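Local coordinates for glutathione S-transferase-like protein (Methylobacillus flagellatus, PDB 4GLT) that binds glutathione and is probably a glutathione S-transferase that joins the thiol of glutathione to other molecules, at residues Arg113-Leu118 with Gln161-Arg166; Arg166-Asn171 with Tyr208-Lys213. All blocks are in the same frame, centred on the assembly; numbering follows the deposited sequence.

Contact 1 of 2, residues Arg113-Leu118 with Gln161-Arg166; sequences RRWEAL and QDLEKR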
loop_
_atom_site.group_PDB
_atom_site.type_symbol
_atom_site.label_atom_id
_atom_site.label_comp_id
_atom_site.label_asym_id
_atom_site.label_seq_id
_atom_site.Cartn_x
_atom_site.Cartn_y
_atom_site.Cartn_z
ATOM N N ARG A 113 -1.042 -9.596 7.527
ATOM C CA ARG A 113 -1.123 -8.444 6.631
ATOM C C ARG A 113 -1.574 -7.164 7.363
ATOM O O ARG A 113 -1.255 -6.057 6.933
ATOM C CB ARG A 113 -2.019 -8.775 5.436
ATOM C CG ARG A 113 -1.800 -10.191 4.921
ATOM C CD ARG A 113 -1.123 -10.238 3.554
ATOM N NE ARG A 113 -0.131 -9.186 3.332
ATOM C CZ ARG A 113 0.500 -9.001 2.170
ATOM N NH1 ARG A 113 0.248 -9.791 1.137
ATOM N NH2 ARG A 113 1.389 -8.034 2.034
ATOM N N ARG A 114 -2.288 -7.317 8.478
ATOM C CA ARG A 114 -2.706 -6.164 9.281
ATOM C C ARG A 114 -1.511 -5.511 9.980
ATOM O O ARG A 114 -1.266 -4.290 9.832
ATOM C CB ARG A 114 -3.789 -6.566 10.280
ATOM C CG ARG A 114 -4.626 -5.407 10.797
ATOM C CD ARG A 114 -4.458 -5.236 12.295
ATOM N NE ARG A 114 -3.314 -4.407 12.639
ATOM C CZ ARG A 114 -2.403 -4.728 13.549
ATOM N NH1 ARG A 114 -2.486 -5.872 14.210
ATOM N NH2 ARG A 114 -1.401 -3.898 13.788
ATOM N N TRP A 115 -0.747 -6.328 10.705
ATOM C CA TRP A 115 0.538 -5.878 11.251
ATOM C C TRP A 115 1.332 -5.117 10.190
ATOM O O TRP A 115 1.757 -3.973 10.420
ATOM C CB TRP A 115 1.385 -7.056 11.715
ATOM C CG TRP A 115 1.168 -7.486 13.131
ATOM C CD1 TRP A 115 0.371 -8.500 13.553
ATOM C CD2 TRP A 115 1.779 -6.936 14.311
ATOM N NE1 TRP A 115 0.435 -8.620 14.928
ATOM C CE2 TRP A 115 1.301 -7.680 15.415
ATOM C CE3 TRP A 115 2.694 -5.906 14.539
ATOM C CZ2 TRP A 115 1.697 -7.414 16.725
ATOM C CZ3 TRP A 115 3.079 -5.638 15.839
ATOM C CH2 TRP A 115 2.585 -6.388 16.915
ATOM N N GLU A 116 1.534 -5.758 9.036
ATOM C CA GLU A 116 2.343 -5.183 7.941
ATOM C C GLU A 116 1.848 -3.817 7.459
ATOM O O GLU A 116 2.649 -2.947 7.094
ATOM C CB GLU A 116 2.398 -6.143 6.745
ATOM C CG GLU A 116 3.197 -5.617 5.556
ATOM C CD GLU A 116 2.842 -6.297 4.238
ATOM O OE1 GLU A 116 1.810 -7.001 4.195
ATOM O OE2 GLU A 116 3.587 -6.124 3.239
ATOM N N ALA A 117 0.525 -3.659 7.399
ATOM C CA ALA A 117 -0.094 -2.392 7.008
ATOM C C ALA A 117 0.154 -1.339 8.079
ATOM O O ALA A 117 0.394 -0.171 7.771
ATOM C CB ALA A 117 -1.591 -2.576 6.756
ATOM N N LEU A 118 0.131 -1.757 9.340
ATOM C CA LEU A 118 0.401 -0.834 10.431
ATOM C C LEU A 118 1.832 -0.331 10.312
ATOM O O LEU A 118 2.092 0.871 10.368
ATOM C CB LEU A 118 0.189 -1.499 11.791
ATOM C CG LEU A 118 0.418 -0.567 12.981
ATOM C CD1 LEU A 118 -0.328 0.738 12.768
ATOM C CD2 LEU A 118 -0.016 -1.240 14.276
ATOM N N GLN A 161 2.307 -2.432 22.653
ATOM C CA GLN A 161 1.330 -3.094 23.516
ATOM C C GLN A 161 1.038 -4.507 23.029
ATOM O O GLN A 161 0.826 -5.421 23.825
ATOM C CB GLN A 161 0.029 -2.301 23.570
ATOM C CG GLN A 161 0.069 -1.106 24.497
ATOM C CD GLN A 161 -0.853 -0.000 24.029
ATOM O OE1 GLN A 161 -1.362 0.781 24.834
ATOM N NE2 GLN A 161 -1.076 0.074 22.716
ATOM N N ASP A 162 1.026 -4.676 21.713
ATOM C CA ASP A 162 0.705 -5.963 21.125
ATOM C C ASP A 162 1.803 -7.000 21.310
ATOM O O ASP A 162 1.582 -8.188 21.083
ATOM C CB ASP A 162 0.354 -5.788 19.655
ATOM C CG ASP A 162 -0.957 -5.075 19.474
ATOM O OD1 ASP A 162 -1.625 -4.835 20.495
ATOM O OD2 ASP A 162 -1.323 -4.756 18.329
ATOM N N LEU A 163 2.978 -6.557 21.741
ATOM C CA LEU A 163 4.111 -7.464 21.894
ATOM C C LEU A 163 4.443 -7.724 23.355
ATOM O O LEU A 163 5.508 -8.245 23.675
ATOM C CB LEU A 163 5.338 -6.925 21.157
ATOM C CG LEU A 163 5.262 -6.935 19.633
ATOM C CD1 LEU A 163 6.487 -6.257 19.038
ATOM C CD2 LEU A 163 5.113 -8.353 19.097
ATOM N N GLU A 164 3.521 -7.366 24.240
ATOM C CA GLU A 164 3.714 -7.606 25.656
ATOM C C GLU A 164 4.189 -9.020 25.919
ATOM O O GLU A 164 5.293 -9.228 26.430
ATOM C CB GLU A 164 2.426 -7.341 26.436
ATOM C CG GLU A 164 2.385 -5.974 27.095
ATOM C CD GLU A 164 3.454 -5.814 28.161
ATOM O OE1 GLU A 164 3.852 -6.833 28.768
ATOM O OE2 GLU A 164 3.894 -4.668 28.393
ATOM N N LYS A 165 3.354 -9.991 25.568
ATOM C CA LYS A 165 3.613 -11.372 25.964
ATOM C C LYS A 165 3.851 -12.240 24.746
ATOM O O LYS A 165 3.421 -13.395 24.705
ATOM C CB LYS A 165 2.425 -11.927 26.752
ATOM C CG LYS A 165 1.461 -10.869 27.258
ATOM C CD LYS A 165 0.191 -11.517 27.784
ATOM C CE LYS A 165 -0.447 -12.387 26.712
ATOM N NZ LYS A 165 -1.506 -13.268 27.273
ATOM N N ARG A 166 4.537 -11.683 23.757
ATOM C CA ARG A 166 4.716 -12.356 22.481
ATOM C C ARG A 166 6.191 -12.453 22.095
ATOM O O ARG A 166 6.965 -11.515 22.296
ATOM C CB ARG A 166 3.948 -11.612 21.378
ATOM C CG ARG A 166 2.481 -11.325 21.678
ATOM C CD ARG A 166 1.687 -11.190 20.382
ATOM N NE ARG A 166 0.576 -10.240 20.471
ATOM C CZ ARG A 166 -0.655 -10.550 20.871
ATOM N NH1 ARG A 166 -1.595 -9.611 20.915
ATOM N NH2 ARG A 166 -0.948 -11.795 21.232
#
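Trp115, on helix 106-133, and Asp162, of the 161-166 segment, make the nearest backbone approach of the two segments, with their CA atoms 9.9 Å apart, so a long side chain has to bridge the gap. The indole of Trp115 does so, its six-membered ring reaching between Asp162 and Leu163. The CB of Asp162 sits astride the outer CZ2-CH2 bond, with Asp162 CB to Trp115 CH2 measuring 3.6 Å. Leu163 arrives from the opposite side of the indole plane, its CG lying 3.9 Å from Trp115 CH2, and its CD2 closes on the same carbon. The ring end is thus pinched between two consecutive residues.

Asp162 uses its methylene for this packing. Its CG is anti to the carbonyl carbon (chi1 -70°), which carries the carboxylate past the indole with the two planes 77° apart. Asp162 OD2 forms a salt bridge with Arg158 of helix 142-162. Arg114 lies on the same side of the indole as Asp162 CB; its NH1 stands 3.9 Å above the plane of the Trp115 ring, nearer the margin than the middle. The distance from Arg114 NH1 to Asp162 OD2 is 4.4 Å, but OD2 sits far from the plane of the guanidinium and no N-H is aimed at it, so the two charges are neighbours without a hydrogen bond. Arg114 also faces the second subunit, where Tyr83 of that subunit accepts a weak hydrogen bond from its NE.

Trp115 further touches Ala177 and Val181 of helix 176-191, while Leu163 continues onto helix 202-212. The chemistry is that of an apolar wedge with a charged border: carbon contacts join the segments, and the Arg114-Asp162 pair probably adds a modest electrostatic attraction, while each group takes its direct polar bond from another partner.

Contact 2 of 2, residues Arg166-Asn171 with Tyr208-Lys213; sequences RKWCVN and YAAMMK
Trp168 and Met211 form a Met-aromatic contact within the helical C-terminal domain of the glutathione transferase fold, where the irregular connection between helices 142-162 and 176-191 leans on helix 202-212. The indole presents the outer carbons of its six-membered ring to the helix, and two successive residues receive them from different sides of its plane. Ala210 comes from one side, its methyl carbon CB lying 3.9 Å from Trp168 CH2. Met211 comes from the other, bringing sulfur instead of carbon.

The thioether lies well off the ring axis: Met211 SD is 4.9 Å from the centroid of the six-membered ring of Trp168, in a direction 73° off the ring normal. The sulfur therefore lies beyond the ring's outline and somewhat out of its plane, and the two side chains cross obliquely. A folded methionine makes this possible. Its chain bends at both chi2 and chi3, keeping the sulfur close to its own helix while the indole extends from the connecting segment to meet it.

Other aromatic groups help to define the setting of Trp168. Phe174 meets it edge-to-face, and the imidazole of His207, one helical turn before Met211, stands with its plane at about 90° to the indole. Met211 also packs against Phe174, as well as against Phe217 of helix 215-218, so its buried side chain has these two rings as further aromatic neighbours.

No hydrogen bond crosses between the segments; the join depends on dispersion and the polarisable sulfur. The helix keeps its own backbone bonding, Met212 N reaching Tyr208 O at 2.9 Å. The closest touch is made at one corner of the indole, where Trp168 CZ3 lies 3.7 Å from Met211 SD.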
loop_
_atom_site.group_PDB
_atom_site.type_symbol
_atom_site.label_atom_id
_atom_site.label_comp_id
_atom_site.label_asym_id
_atom_site.label_seq_id
_atom_site.Cartn_x
_atom_site.Cartn_y
_atom_site.Cartn_z
ATOM N N ARG A 166 4.537 -11.683 23.757
ATOM C CA ARG A 166 4.716 -12.356 22.481
ATOM C C ARG A 166 6.191 -12.453 22.095
ATOM O O ARG A 166 6.965 -11.515 22.296
ATOM C CB ARG A 166 3.948 -11.612 21.378
ATOM C CG ARG A 166 2.481 -11.325 21.678
ATOM C CD ARG A 166 1.687 -11.190 20.382
ATOM N NE ARG A 166 0.576 -10.240 20.471
ATOM C CZ ARG A 166 -0.655 -10.550 20.871
ATOM N NH1 ARG A 166 -1.595 -9.611 20.915
ATOM N NH2 ARG A 166 -0.948 -11.795 21.232
ATOM N N LYS A 167 6.622 -13.610 21.616
ATOM C CA LYS A 167 7.936 -13.693 21.001
ATOM C C LYS A 167 8.001 -12.950 19.661
ATOM O O LYS A 167 8.908 -12.168 19.419
ATOM C CB LYS A 167 8.358 -15.150 20.828
ATOM C CG LYS A 167 8.311 -15.992 22.101
ATOM C CD LYS A 167 9.041 -15.329 23.258
ATOM C CE LYS A 167 9.436 -16.336 24.322
ATOM N NZ LYS A 167 8.266 -16.914 25.037
ATOM N N TRP A 168 6.982 -13.161 18.833
ATOM C CA TRP A 168 6.897 -12.626 17.474
ATOM C C TRP A 168 5.497 -12.073 17.299
ATOM O O TRP A 168 4.647 -12.292 18.149
ATOM C CB TRP A 168 7.150 -13.694 16.409
ATOM C CG TRP A 168 8.544 -14.236 16.334
ATOM C CD1 TRP A 168 8.930 -15.512 16.585
ATOM C CD2 TRP A 168 9.728 -13.531 15.956
ATOM N NE1 TRP A 168 10.274 -15.648 16.398
ATOM C CE2 TRP A 168 10.791 -14.443 16.015
ATOM C CE3 TRP A 168 9.994 -12.216 15.581
ATOM C CZ2 TRP A 168 12.093 -14.086 15.711
ATOM C CZ3 TRP A 168 11.285 -11.866 15.283
ATOM C CH2 TRP A 168 12.320 -12.795 15.350
ATOM N N CYS A 169 5.260 -11.323 16.227
ATOM C CA CYS A 169 3.977 -10.649 16.052
ATOM C C CYS A 169 2.763 -11.566 15.964
ATOM O O CYS A 169 1.765 -11.318 16.616
ATOM C CB CYS A 169 4.005 -9.795 14.787
ATOM S SG CYS A 169 5.136 -8.405 14.831
ATOM N N VAL A 170 2.846 -12.635 15.189
ATOM C CA VAL A 170 1.684 -13.491 15.013
ATOM C C VAL A 170 1.996 -14.948 15.313
ATOM O O VAL A 170 3.050 -15.466 14.952
ATOM C CB VAL A 170 1.131 -13.408 13.575
ATOM C CG1 VAL A 170 -0.032 -14.380 13.392
ATOM C CG2 VAL A 170 0.716 -11.983 13.232
ATOM N N ASN A 171 1.066 -15.599 15.993
ATOM C CA ASN A 171 1.075 -17.047 16.132
ATOM C C ASN A 171 2.349 -17.658 16.690
ATOM O O ASN A 171 2.461 -18.881 16.804
ATOM C CB ASN A 171 0.671 -17.706 14.812
ATOM C CG ASN A 171 -0.821 -17.963 14.746
ATOM O OD1 ASN A 171 -1.416 -18.015 13.667
ATOM N ND2 ASN A 171 -1.440 -18.112 15.919
ATOM N N TYR A 208 13.341 -5.782 18.027
ATOM C CA TYR A 208 14.390 -5.249 17.168
ATOM C C TYR A 208 15.705 -5.951 17.459
ATOM O O TYR A 208 16.530 -6.156 16.565
ATOM C CB TYR A 208 14.544 -3.743 17.389
ATOM C CG TYR A 208 15.389 -3.058 16.341
ATOM C CD1 TYR A 208 14.992 -3.032 15.011
ATOM C CD2 TYR A 208 16.577 -2.427 16.680
ATOM C CE1 TYR A 208 15.759 -2.402 14.047
ATOM C CE2 TYR A 208 17.351 -1.795 15.724
ATOM C CZ TYR A 208 16.938 -1.785 14.408
ATOM O OH TYR A 208 17.702 -1.155 13.451
ATOM N N ALA A 209 15.892 -6.317 18.722
ATOM C CA ALA A 209 17.066 -7.070 19.126
ATOM C C ALA A 209 17.115 -8.395 18.377
ATOM O O ALA A 209 18.065 -8.662 17.642
ATOM C CB ALA A 209 17.056 -7.302 20.626
ATOM N N ALA A 210 16.088 -9.223 18.566
ATOM C CA ALA A 210 15.968 -10.476 17.823
ATOM C C ALA A 210 16.244 -10.294 16.322
ATOM O O ALA A 210 16.999 -11.056 15.728
ATOM C CB ALA A 210 14.590 -11.079 18.037
ATOM N N MET A 211 15.619 -9.288 15.717
ATOM C CA MET A 211 15.777 -9.010 14.285
ATOM C C MET A 211 17.213 -8.669 13.881
ATOM O O MET A 211 17.717 -9.146 12.864
ATOM C CB MET A 211 14.852 -7.863 13.864
ATOM C CG MET A 211 13.369 -8.157 14.032
ATOM S SD MET A 211 12.795 -9.487 12.961
ATOM C CE MET A 211 13.424 -8.918 11.387
ATOM N N MET A 212 17.861 -7.818 14.667
ATOM C CA MET A 212 19.249 -7.451 14.412
ATOM C C MET A 212 20.185 -8.654 14.388
ATOM O O MET A 212 21.334 -8.546 13.951
ATOM C CB MET A 212 19.733 -6.461 15.469
ATOM C CG MET A 212 19.367 -5.022 15.173
ATOM S SD MET A 212 20.007 -4.559 13.561
ATOM C CE MET A 212 20.220 -2.791 13.779
ATOM N N LYS A 213 19.698 -9.795 14.865
ATOM C CA LYS A 213 20.519 -11.005 14.930
ATOM C C LYS A 213 20.417 -11.869 13.672
ATOM O O LYS A 213 21.047 -12.923 13.583
ATOM C CB LYS A 213 20.170 -11.832 16.173
ATOM C CG LYS A 213 20.582 -11.194 17.492
ATOM C CD LYS A 213 19.992 -11.952 18.675
ATOM C CE LYS A 213 20.225 -11.210 19.983
ATOM N NZ LYS A 213 21.677 -11.040 20.280
#

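Both contacts belong to the helical C-terminal domain and lie on the same side of the chain's centre, their own centres about 10 Å apart. They come in series: contact 1 joins helix 106-133 to segment 161-166, and contact 2 then joins the following connection to helix 202-212. Arg166 ends the range of contact 1 and begins that of contact 2. Between them the packing is continuous, with Trp115 CD1 3.5 Å from Val170 CG2 and Leu163 CD2 resting near Cys169 CA. A single irregular connection thus packs successively against two helices, linking early and late parts of the domain away from the glutathione sites.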